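Local coordinates for possible sortase-like protein (Corynebacterium diphtheriae, PDB 5UUS) that is probably a membrane-anchored sortase, a cysteine enzyme of the transpeptidase family with presumed hydrolase activity, at residues 120-125 against 223-228. Residues are numbered along the deposited sequence; the frame is centred on the assembly and turned at random.
Sequences VYRVMP and PAALEE
Val120 and Ala225 are the closest CA pair across the contact, 7.4 Å apart, where strand 117-123 of the sortase beta-barrel passes the short 3-10 segment 224-227 near the C-terminus. No backbone hydrogen bond joins the two segments; side chains make the whole contact, on a face of the sheet away from the predicted catalytic residues. Val120 and Arg122, two apart on the strand, both reach this face, while the strand edges pair with 109-114 and 204-216.

Val120 supplies the apolar half. Its two methyls divide the work: CG2 lies 3.6 Å from Pro223 CB and also meets CG of that ring, whereas CG1, set anti to the backbone N (chi1 176°), faces Ala225 CB at 4.1 Å. Pro223 also touches Val111 and Ala225 touches Ala109, both of strand 109-114, which adds to the apolar patch.

Arg122 supplies the polar half. Bent at chi2, its chain carries the guanidinium out to Glu228, whose side chain runs extended beyond CG and comes from the opposite direction. The two charged groups meet end-on in a bidentate salt bridge, their planes 30° apart, and each carboxylate oxygen offers its syn lone pair. With two separate bonds, the guanidinium can hardly rotate against the carboxylate. Arg122 NH1 also donates to the carbonyl O of Cys107, just ahead of strand 109-114; this cysteine is disulfide-bonded to Cys140, which the arginine also touches. The methyl of Ala225 sits 3.7 Å from Arg122 NH2, linking the apolar and charged halves. Of the two salt-bridge bonds, Arg122 NH1 to Glu228 OE1 is the longer at 3.2 Å, and Arg122 NH2 to Glu228 OE2 the shorter at 2.7 Å, with a nearly straight N-H...O angle of 167°.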
# COMPACT_ATOMS: atom_id res chain seq x y z
N VAL A 120 -3.71 -8.25 0.61
CA VAL A 120 -2.77 -8.32 -0.49
C VAL A 120 -3.12 -7.21 -1.44
O VAL A 120 -4.25 -7.16 -1.94
CB VAL A 120 -2.83 -9.67 -1.22
CG1 VAL A 120 -1.89 -9.65 -2.45
CG2 VAL A 120 -2.48 -10.80 -0.25
N TYR A 121 -2.15 -6.34 -1.68
CA TYR A 121 -2.24 -5.34 -2.75
C TYR A 121 -1.31 -5.72 -3.90
O TYR A 121 -0.29 -6.37 -3.70
CB TYR A 121 -1.86 -3.96 -2.23
CG TYR A 121 -2.77 -3.39 -1.18
CD1 TYR A 121 -2.56 -3.68 0.17
CD2 TYR A 121 -3.81 -2.52 -1.52
CE1 TYR A 121 -3.39 -3.12 1.16
CE2 TYR A 121 -4.63 -1.96 -0.53
CZ TYR A 121 -4.42 -2.28 0.80
OH TYR A 121 -5.21 -1.72 1.78
N ARG A 122 -1.66 -5.30 -5.11
CA ARG A 122 -0.81 -5.58 -6.26
C ARG A 122 -0.53 -4.30 -7.04
O ARG A 122 -1.43 -3.50 -7.30
CB ARG A 122 -1.44 -6.66 -7.12
CG ARG A 122 -1.51 -7.97 -6.35
CD ARG A 122 -1.37 -9.16 -7.25
NE ARG A 122 -1.38 -10.41 -6.49
CZ ARG A 122 -0.34 -11.22 -6.38
NH1 ARG A 122 0.81 -10.95 -7.01
NH2 ARG A 122 -0.45 -12.33 -5.68
N VAL A 123 0.75 -4.09 -7.35
CA VAL A 123 1.18 -2.89 -8.05
C VAL A 123 0.38 -2.72 -9.35
O VAL A 123 0.23 -3.66 -10.15
CB VAL A 123 2.70 -2.93 -8.33
CG1 VAL A 123 3.12 -1.73 -9.17
CG2 VAL A 123 3.48 -2.98 -7.01
N MET A 124 -0.16 -1.52 -9.54
CA MET A 124 -0.98 -1.25 -10.72
C MET A 124 -0.14 -1.06 -11.98
O MET A 124 1.06 -0.82 -11.88
CB MET A 124 -1.85 -0.02 -10.45
CG MET A 124 -3.04 -0.36 -9.45
SD MET A 124 -3.88 1.15 -8.97
CE MET A 124 -4.60 1.68 -10.53
N PRO A 125 -0.75 -1.13 -13.17
CA PRO A 125 0.06 -0.90 -14.39
C PRO A 125 0.84 0.43 -14.40
O PRO A 125 0.31 1.49 -14.04
CB PRO A 125 -0.98 -0.93 -15.51
CG PRO A 125 -2.07 -1.82 -14.96
CD PRO A 125 -2.13 -1.51 -13.48
N PRO A 223 -1.55 -15.27 3.38
CA PRO A 223 -1.74 -15.28 1.92
C PRO A 223 -0.69 -16.07 1.16
O PRO A 223 0.49 -16.01 1.48
CB PRO A 223 -1.63 -13.80 1.54
CG PRO A 223 -1.87 -13.05 2.82
CD PRO A 223 -1.31 -13.92 3.90
N ALA A 224 -1.15 -16.77 0.13
CA ALA A 224 -0.27 -17.48 -0.78
C ALA A 224 0.73 -16.54 -1.43
O ALA A 224 1.79 -16.96 -1.89
CB ALA A 224 -1.08 -18.19 -1.83
N ALA A 225 0.39 -15.25 -1.48
CA ALA A 225 1.23 -14.29 -2.16
C ALA A 225 2.62 -14.22 -1.52
O ALA A 225 3.60 -13.88 -2.18
CB ALA A 225 0.57 -12.91 -2.18
N LEU A 226 2.69 -14.55 -0.23
CA LEU A 226 3.96 -14.53 0.50
C LEU A 226 5.01 -15.49 -0.08
O LEU A 226 6.21 -15.28 0.10
CB LEU A 226 3.71 -14.86 1.99
CG LEU A 226 3.09 -13.70 2.78
CD1 LEU A 226 2.68 -14.12 4.18
CD2 LEU A 226 4.09 -12.55 2.86
N GLU A 227 4.56 -16.52 -0.79
CA GLU A 227 5.44 -17.55 -1.35
C GLU A 227 5.97 -17.21 -2.74
O GLU A 227 6.69 -18.01 -3.34
CB GLU A 227 4.71 -18.89 -1.42
CG GLU A 227 3.78 -19.15 -0.26
CD GLU A 227 4.49 -19.13 1.08
OE1 GLU A 227 5.71 -19.44 1.10
OE2 GLU A 227 3.84 -18.79 2.10
N GLU A 228 5.61 -16.04 -3.24
CA GLU A 228 6.03 -15.58 -4.57
C GLU A 228 7.47 -15.03 -4.62
O GLU A 228 8.17 -14.96 -3.60
CB GLU A 228 5.07 -14.50 -5.07
CG GLU A 228 3.68 -15.01 -5.31
CD GLU A 228 2.72 -13.91 -5.70
OE1 GLU A 228 3.17 -12.76 -5.93
OE2 GLU A 228 1.50 -14.20 -5.75